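Long-range contacts in DUF3013 family protein (Enterococcus faecalis, PDB 3NAT), which is of unknown function but belongs to the DUF3013 family and has an alpha-beta half-sandwich architecture: residues E15-H20 with G106-L111; G98-V103 with A145-V150. All blocks are in the same frame, centred on the assembly; numbering follows the deposited sequence.

Interaction 1: residues E15-H20 with G106-L111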
ATOM      1  N   GLU A  15      -5.288 -20.947  10.165  1.00 82.05           N
ATOM      2  CA  GLU A  15      -4.753 -21.870  11.148  1.00 90.20           C
ATOM      3  C   GLU A  15      -4.301 -21.147  12.420  1.00 93.92           C
ATOM      4  O   GLU A  15      -4.782 -21.427  13.516  1.00102.99           O
ATOM      5  CB  GLU A  15      -3.585 -22.634  10.520  1.00106.87           C
ATOM      6  CG  GLU A  15      -2.975 -23.727  11.378  1.00133.17           C
ATOM      7  CD  GLU A  15      -1.796 -24.408  10.692  1.00158.88           C
ATOM      8  OE1 GLU A  15      -1.476 -24.042   9.537  1.00166.15           O
ATOM      9  OE2 GLU A  15      -1.187 -25.309  11.308  1.00170.26           O
ATOM     10  N   GLN A  16      -3.378 -20.207  12.271  1.00 90.91           N
ATOM     11  CA  GLN A  16      -2.817 -19.504  13.419  1.00 85.49           C
ATOM     12  C   GLN A  16      -3.851 -18.701  14.196  1.00 85.64           C
ATOM     13  O   GLN A  16      -3.808 -18.647  15.422  1.00 88.81           O
ATOM     14  CB  GLN A  16      -1.678 -18.600  12.970  1.00 82.47           C
ATOM     15  CG  GLN A  16      -0.562 -19.375  12.321  1.00 83.36           C
ATOM     16  CD  GLN A  16      -0.192 -20.577  13.141  1.00 87.54           C
ATOM     17  OE1 GLN A  16      -0.451 -21.707  12.744  1.00 97.16           O
ATOM     18  NE2 GLN A  16       0.390 -20.342  14.311  1.00 89.75           N
ATOM     19  N   LEU A  17      -4.780 -18.082  13.479  1.00 82.22           N
ATOM     20  CA  LEU A  17      -5.843 -17.303  14.103  1.00 86.73           C
ATOM     21  C   LEU A  17      -6.673 -18.125  15.069  1.00101.10           C
ATOM     22  O   LEU A  17      -6.999 -17.664  16.162  1.00102.37           O
ATOM     23  CB  LEU A  17      -6.764 -16.725  13.038  1.00 87.69           C
ATOM     24  CG  LEU A  17      -6.115 -15.639  12.193  1.00 78.19           C
ATOM     25  CD1 LEU A  17      -7.068 -15.142  11.107  1.00 75.30           C
ATOM     26  CD2 LEU A  17      -5.674 -14.519  13.107  1.00 62.14           C
ATOM     27  N   GLU A  18      -7.035 -19.333  14.659  1.00106.78           N
ATOM     28  CA  GLU A  18      -7.850 -20.181  15.512  1.00117.58           C
ATOM     29  C   GLU A  18      -7.013 -20.722  16.652  1.00107.50           C
ATOM     30  O   GLU A  18      -7.503 -20.940  17.760  1.00111.12           O
ATOM     31  CB  GLU A  18      -8.474 -21.310  14.699  1.00134.82           C
ATOM     32  CG  GLU A  18      -9.437 -20.792  13.645  1.00156.45           C
ATOM     33  CD  GLU A  18      -9.965 -21.882  12.731  1.00171.85           C
ATOM     34  OE1 GLU A  18     -10.848 -21.580  11.896  1.00174.72           O
ATOM     35  OE2 GLU A  18      -9.497 -23.037  12.846  1.00174.03           O
ATOM     36  N   LYS A  19      -5.733 -20.905  16.379  1.00 96.10           N
ATOM     37  CA  LYS A  19      -4.839 -21.474  17.371  1.00 91.26           C
ATOM     38  C   LYS A  19      -4.489 -20.481  18.476  1.00 89.41           C
ATOM     39  O   LYS A  19      -4.412 -20.851  19.641  1.00 88.62           O
ATOM     40  CB  LYS A  19      -3.569 -21.998  16.703  1.00 85.91           C
ATOM     41  CG  LYS A  19      -2.569 -22.595  17.679  1.00 94.30           C
ATOM     42  CD  LYS A  19      -1.354 -23.161  16.954  1.00106.83           C
ATOM     43  CE  LYS A  19      -0.401 -23.860  17.909  1.00113.89           C
ATOM     44  NZ  LYS A  19       0.836 -24.277  17.199  1.00121.38           N
ATOM     45  N   HIS A  20      -4.276 -19.220  18.114  1.00 85.74           N
ATOM     46  CA  HIS A  20      -3.795 -18.234  19.082  1.00 89.67           C
ATOM     47  C   HIS A  20      -4.828 -17.165  19.457  1.00 92.94           C
ATOM     48  O   HIS A  20      -4.673 -16.482  20.465  1.00 94.35           O
ATOM     49  CB  HIS A  20      -2.488 -17.585  18.594  1.00 86.73           C
ATOM     50  CG  HIS A  20      -1.384 -18.568  18.341  1.00104.17           C
ATOM     51  ND1 HIS A  20      -0.609 -19.093  19.353  1.00107.31           N
ATOM     52  CD2 HIS A  20      -0.936 -19.131  17.194  1.00113.94           C
ATOM     53  CE1 HIS A  20       0.271 -19.934  18.840  1.00107.98           C
ATOM     54  NE2 HIS A  20       0.096 -19.975  17.532  1.00111.98           N
ATOM     55  N   GLY A 106       4.754 -12.917  13.726  1.00 79.72           N
ATOM     56  CA  GLY A 106       4.830 -11.702  14.515  1.00 72.29           C
ATOM     57  C   GLY A 106       3.502 -10.978  14.446  1.00 73.19           C
ATOM     58  O   GLY A 106       3.048 -10.335  15.396  1.00 72.88           O
ATOM     59  N   PHE A 107       2.864 -11.095  13.297  1.00 74.98           N
ATOM     60  CA  PHE A 107       1.571 -10.486  13.102  1.00 72.85           C
ATOM     61  C   PHE A 107       0.564 -11.088  14.073  1.00 76.87           C
ATOM     62  O   PHE A 107      -0.085 -10.376  14.836  1.00 78.72           O
ATOM     63  CB  PHE A 107       1.133 -10.706  11.669  1.00 64.13           C
ATOM     64  CG  PHE A 107      -0.272 -10.304  11.404  1.00 70.51           C
ATOM     65  CD1 PHE A 107      -0.580  -8.990  11.071  1.00 71.68           C
ATOM     66  CD2 PHE A 107      -1.294 -11.238  11.465  1.00 70.64           C
ATOM     67  CE1 PHE A 107      -1.888  -8.614  10.803  1.00 72.95           C
ATOM     68  CE2 PHE A 107      -2.611 -10.870  11.204  1.00 70.89           C
ATOM     69  CZ  PHE A 107      -2.907  -9.556  10.870  1.00 74.61           C
ATOM     70  N   ILE A 108       0.449 -12.408  14.050  1.00 75.14           N
ATOM     71  CA  ILE A 108      -0.454 -13.104  14.952  1.00 71.62           C
ATOM     72  C   ILE A 108      -0.249 -12.692  16.402  1.00 75.54           C
ATOM     73  O   ILE A 108      -1.200 -12.407  17.115  1.00 86.79           O
ATOM     74  CB  ILE A 108      -0.279 -14.619  14.846  1.00 76.33           C
ATOM     75  CG1 ILE A 108      -0.682 -15.095  13.451  1.00 80.03           C
ATOM     76  CG2 ILE A 108      -1.110 -15.322  15.902  1.00 84.29           C
ATOM     77  CD1 ILE A 108      -2.117 -14.750  13.086  1.00 81.85           C
ATOM     78  N   HIS A 109       0.997 -12.649  16.839  1.00 75.56           N
ATOM     79  CA  HIS A 109       1.271 -12.416  18.249  1.00 69.70           C
ATOM     80  C   HIS A 109       1.157 -10.970  18.647  1.00 74.01           C
ATOM     81  O   HIS A 109       0.817 -10.665  19.789  1.00 79.64           O
ATOM     82  CB  HIS A 109       2.626 -12.998  18.632  1.00 75.91           C
ATOM     83  CG  HIS A 109       2.667 -14.489  18.514  1.00 90.47           C
ATOM     84  ND1 HIS A 109       2.150 -15.324  19.480  1.00 94.93           N
ATOM     85  CD2 HIS A 109       3.104 -15.289  17.513  1.00 94.44           C
ATOM     86  CE1 HIS A 109       2.290 -16.581  19.090  1.00103.21           C
ATOM     87  NE2 HIS A 109       2.864 -16.586  17.901  1.00105.96           N
ATOM     88  N   TYR A 110       1.427 -10.072  17.707  1.00 70.44           N
ATOM     89  CA  TYR A 110       1.241  -8.665  17.989  1.00 66.26           C
ATOM     90  C   TYR A 110      -0.252  -8.352  17.981  1.00 76.89           C
ATOM     91  O   TYR A 110      -0.776  -7.699  18.878  1.00 78.71           O
ATOM     92  CB  TYR A 110       1.974  -7.803  16.979  1.00 61.27           C
ATOM     93  CG  TYR A 110       1.788  -6.341  17.272  1.00 70.59           C
ATOM     94  CD1 TYR A 110       1.916  -5.867  18.572  1.00 69.56           C
ATOM     95  CD2 TYR A 110       1.486  -5.433  16.267  1.00 69.38           C
ATOM     96  CE1 TYR A 110       1.753  -4.546  18.866  1.00 67.53           C
ATOM     97  CE2 TYR A 110       1.323  -4.086  16.558  1.00 73.90           C
ATOM     98  CZ  TYR A 110       1.454  -3.659  17.866  1.00 71.89           C
ATOM     99  OH  TYR A 110       1.292  -2.340  18.204  1.00 72.62           O
ATOM    100  N   LEU A 111      -0.939  -8.842  16.962  1.00 75.83           N
ATOM    101  CA  LEU A 111      -2.378  -8.703  16.897  1.00 70.96           C
ATOM    102  C   LEU A 111      -3.043  -9.096  18.213  1.00 73.16           C
ATOM    103  O   LEU A 111      -4.007  -8.482  18.643  1.00 77.25           O
ATOM    104  CB  LEU A 111      -2.930  -9.567  15.775  1.00 63.39           C
ATOM    105  CG  LEU A 111      -4.444  -9.462  15.601  1.00 59.28           C
ATOM    106  CD1 LEU A 111      -4.877  -8.001  15.410  1.00 56.18           C
ATOM    107  CD2 LEU A 111      -4.885 -10.314  14.429  1.00 51.21           C
TER
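Ile108 reaches from helix 101-125 into three side chains of helix 9-20, and its two branches divide them. The CG1-CD1 arm packs on both Gln16 and Leu17: CG1 of Ile108 lies against CB of Gln16 at 3.7 Å, and CD1 of Ile108, also close to that CB, runs on to meet CD2 of Leu17 at 3.6 Å. The CG2 methyl of Ile108 alone turns to the base of His20, where it comes 3.8 Å from CB of His20. The rotamer explains this division: CG1 stands beside the backbone N of Ile108 (chi1 -65°), which sets CG2 anti to that N, on the side of His20. Ile108 and Leu17 cross obliquely, whereas Ile108 and His20 meet at about a right angle. Leu17 CD2 also looks toward Leu111 CD2, a looser contact at 4.5 Å.

At the end of helix 9-20 the apolar packing gives way to two imidazoles. The rings of His20 and His109 form an edge-to-face pair, with planes at 59° and centroids 4.8 Å apart; CE1 of His109 sits over one face of His20, toward its rim. The opposite face of His20 carries the CG of Lys19, and NE2 of Gln16 lies at the ring edge, in its plane, brought round by the bend in the Gln16 chain. The axes of helix segments 15-20 and 106-111 are inclined by 34°, with Leu17 and Ile108 level.

Leu17 also rests on Val26 and Leu28 of strand 25-31, which places the contact beside the four-stranded sheet. No hydrogen bond joins the two segments, so the contact depends on branched apolar packing, with the tilted imidazole pair at its margin.

Interaction 2: residues G98-V103 with A145-V150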
ATOM      1  N   GLY A  98       5.082 -14.341  -1.230  1.00 92.02           N
ATOM      2  CA  GLY A  98       4.329 -14.256   0.006  1.00 88.83           C
ATOM      3  C   GLY A  98       5.031 -13.449   1.078  1.00 83.30           C
ATOM      4  O   GLY A  98       5.540 -12.364   0.818  1.00 81.01           O
ATOM      5  N   LEU A  99       5.043 -13.979   2.293  1.00 77.86           N
ATOM      6  CA  LEU A  99       5.704 -13.319   3.406  1.00 74.04           C
ATOM      7  C   LEU A  99       6.540 -14.339   4.130  1.00 75.77           C
ATOM      8  O   LEU A  99       6.186 -15.512   4.172  1.00 75.55           O
ATOM      9  CB  LEU A  99       4.685 -12.738   4.391  1.00 70.32           C
ATOM     10  CG  LEU A  99       3.894 -11.477   4.040  1.00 78.90           C
ATOM     11  CD1 LEU A  99       2.767 -11.266   5.030  1.00 85.92           C
ATOM     12  CD2 LEU A  99       4.786 -10.256   4.003  1.00 72.97           C
ATOM     13  N   ARG A 100       7.645 -13.896   4.710  1.00 76.38           N
ATOM     14  CA  ARG A 100       8.391 -14.751   5.608  1.00 74.60           C
ATOM     15  C   ARG A 100       7.441 -15.210   6.705  1.00 79.40           C
ATOM     16  O   ARG A 100       6.546 -14.473   7.130  1.00 69.38           O
ATOM     17  CB  ARG A 100       9.575 -14.000   6.209  1.00 75.74           C
ATOM     18  CG  ARG A 100      10.775 -13.903   5.286  1.00 98.07           C
ATOM     19  CD  ARG A 100      11.734 -12.819   5.741  1.00117.49           C
ATOM     20  NE  ARG A 100      12.121 -12.983   7.142  1.00135.65           N
ATOM     21  CZ  ARG A 100      11.938 -12.068   8.096  1.00136.81           C
ATOM     22  NH1 ARG A 100      11.369 -10.901   7.814  1.00126.32           N
ATOM     23  NH2 ARG A 100      12.333 -12.319   9.340  1.00136.33           N
ATOM     24  N   LYS A 101       7.628 -16.440   7.152  1.00 83.06           N
ATOM     25  CA  LYS A 101       6.798 -16.996   8.197  1.00 81.06           C
ATOM     26  C   LYS A 101       6.860 -16.106   9.434  1.00 80.73           C
ATOM     27  O   LYS A 101       5.844 -15.857  10.078  1.00 78.00           O
ATOM     28  CB  LYS A 101       7.292 -18.399   8.527  1.00 82.19           C
ATOM     29  CG  LYS A 101       6.403 -19.192   9.456  1.00 83.09           C
ATOM     30  CD  LYS A 101       7.010 -20.557   9.693  1.00 83.27           C
ATOM     31  CE  LYS A 101       6.849 -20.981  11.134  1.00 97.36           C
ATOM     32  NZ  LYS A 101       5.432 -21.272  11.466  1.00107.45           N
ATOM     33  N   ALA A 102       8.059 -15.617   9.744  1.00 76.07           N
ATOM     34  CA  ALA A 102       8.297 -14.822  10.951  1.00 72.65           C
ATOM     35  C   ALA A 102       7.400 -13.606  11.016  1.00 73.92           C
ATOM     36  O   ALA A 102       6.994 -13.173  12.090  1.00 85.32           O
ATOM     37  CB  ALA A 102       9.748 -14.399  11.029  1.00 68.02           C
ATOM     38  N   VAL A 103       7.109 -13.049   9.852  1.00 67.49           N
ATOM     39  CA  VAL A 103       6.222 -11.906   9.751  1.00 66.90           C
ATOM     40  C   VAL A 103       4.782 -12.316   9.993  1.00 75.77           C
ATOM     41  O   VAL A 103       4.053 -11.647  10.721  1.00 81.67           O
ATOM     42  CB  VAL A 103       6.290 -11.306   8.359  1.00 68.91           C
ATOM     43  CG1 VAL A 103       5.245 -10.211   8.203  1.00 57.11           C
ATOM     44  CG2 VAL A 103       7.686 -10.795   8.095  1.00 67.23           C
ATOM     45  N   ALA A 145       9.255  -5.528  16.455  1.00 67.13           N
ATOM     46  CA  ALA A 145       9.928  -6.177  17.569  1.00 63.29           C
ATOM     47  C   ALA A 145       9.383  -7.578  17.740  1.00 71.67           C
ATOM     48  O   ALA A 145      10.117  -8.482  18.100  1.00 77.61           O
ATOM     49  CB  ALA A 145       9.751  -5.381  18.850  1.00 57.12           C
HETATM   50  N   MSE A 146       8.091  -7.756  17.492  1.00 73.49           N
HETATM   51  CA  MSE A 146       7.500  -9.076  17.591  1.00 72.46           C
HETATM   52  C   MSE A 146       8.127  -9.989  16.557  1.00 77.53           C
HETATM   53  O   MSE A 146       8.575 -11.089  16.870  1.00 75.70           O
HETATM   54  CB  MSE A 146       5.997  -9.028  17.378  1.00 71.94           C
HETATM   55  CG  MSE A 146       5.311 -10.289  17.894  1.00 85.30           C
HETATM   56 SE   MSE A 146       5.355 -10.432  19.845  0.80103.64          SE
HETATM   57  CE  MSE A 146       4.382  -8.807  20.292  1.00208.65           C
ATOM     58  N   ILE A 147       8.156  -9.516  15.320  1.00 70.25           N
ATOM     59  CA  ILE A 147       8.809 -10.233  14.241  1.00 65.13           C
ATOM     60  C   ILE A 147      10.255 -10.602  14.586  1.00 74.66           C
ATOM     61  O   ILE A 147      10.667 -11.744  14.400  1.00 77.56           O
ATOM     62  CB  ILE A 147       8.783  -9.398  12.975  1.00 60.18           C
ATOM     63  CG1 ILE A 147       7.338  -9.114  12.585  1.00 69.00           C
ATOM     64  CG2 ILE A 147       9.479 -10.109  11.860  1.00 60.02           C
ATOM     65  CD1 ILE A 147       7.205  -8.162  11.423  1.00 63.59           C
ATOM     66  N   LYS A 148      11.022  -9.638  15.091  1.00 74.05           N
ATOM     67  CA  LYS A 148      12.401  -9.899  15.500  1.00 72.90           C
ATOM     68  C   LYS A 148      12.447 -11.022  16.519  1.00 74.90           C
ATOM     69  O   LYS A 148      13.339 -11.863  16.498  1.00 90.08           O
ATOM     70  CB  LYS A 148      13.051  -8.656  16.132  1.00 78.75           C
ATOM     71  CG  LYS A 148      13.284  -7.467  15.203  1.00 90.07           C
ATOM     72  CD  LYS A 148      14.647  -6.826  15.478  1.00104.51           C
ATOM     73  CE  LYS A 148      14.730  -5.371  15.002  1.00116.04           C
ATOM     74  NZ  LYS A 148      14.301  -4.379  16.047  1.00122.63           N
ATOM     75  N   LYS A 149      11.485 -11.017  17.427  1.00 72.96           N
ATOM     76  CA  LYS A 149      11.487 -11.948  18.539  1.00 80.85           C
ATOM     77  C   LYS A 149      11.230 -13.379  18.061  1.00 89.09           C
ATOM     78  O   LYS A 149      11.760 -14.337  18.629  1.00 89.23           O
ATOM     79  CB  LYS A 149      10.482 -11.507  19.614  1.00 75.55           C
ATOM     80  CG  LYS A 149      11.058 -10.472  20.590  1.00 80.27           C
ATOM     81  CD  LYS A 149      10.110 -10.198  21.754  1.00 90.56           C
ATOM     82  CE  LYS A 149       8.942  -9.331  21.325  1.00100.49           C
ATOM     83  NZ  LYS A 149       7.970  -9.109  22.428  1.00107.69           N
ATOM     84  N   VAL A 150      10.427 -13.503  17.009  1.00 88.54           N
ATOM     85  CA  VAL A 150      10.173 -14.781  16.359  1.00 85.71           C
ATOM     86  C   VAL A 150      11.339 -15.158  15.432  1.00 89.97           C
ATOM     87  O   VAL A 150      11.765 -16.307  15.376  1.00 91.12           O
ATOM     88  CB  VAL A 150       8.867 -14.728  15.528  1.00 81.92           C
ATOM     89  CG1 VAL A 150       8.752 -15.959  14.638  1.00 89.73           C
ATOM     90  CG2 VAL A 150       7.635 -14.575  16.433  1.00 66.29           C
TER
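Ile147 on helix 140-151 lies across the first turn of helix 101-125, touching backbone as much as side chain. CG2 of Ile147 comes 4.0 Å from the carbonyl O of Ala102, and CG1 of Ile147 approaches the CA of Val103 at 4.1 Å. With chi1 at -60°, CG1 stands beside the backbone N of Ile147 and CG2 beside its carbonyl carbon, so the forked side chain can span both residues of the opposing turn. CG2 of Ile147 also meets CG2 of Val103 at 4.2 Å, although the CB of Val103 itself points away from helix 140-151.

The CB of Ala102 points toward helix 140-151. Val150, one turn beyond Ile147, closes over it: CG1 of Val150 is 3.9 Å from the CA of Ala102 and 4.1 Å from its CB. That branch is anti to the backbone N of Val150 (chi1 169°). Ala102 is thus met by two branched residues spaced three apart on one helix, and their methyls meet both its side chain and its backbone. The contact is apolar, without a hydrogen bond between the segments, and it lies near the surface.

Arg100, at the N-cap position of helix 101-125, adds a light touch, its NH2 lying 4.4 Å from CG2 of Ile147.

Ala102 and Arg100 also rest on Ala151, and Val150 reaches Asp105. Helix 140-151 follows the long helix further through Met146, which touches His109 and Val113. Just before helix 101-125, strand 99-100 pairs antiparallel with strand 158-159, Leu99 bonding through its backbone to Ile159, which ties the chain's C-terminal strand to the same corner.

Helix 101-125 is the element common to both contacts: interaction 2 uses its first turn and interaction 1 the turns after it, with centres about 11 Å apart. Along the chain the segments alternate, 15-20, 98-103, 106-111 and 145-150. In these contacts the helix from near the chain's end packs on the beginning of helix 101-125, and the one from its start packs further along. Interaction 1 is buried, close to the four-stranded sheet, while interaction 2 lies nearer the surface. They touch directly where the selenomethionine at Met146 packs its CG on Gly106 and His109, linking the N-terminal and C-terminal helices through one shared helix.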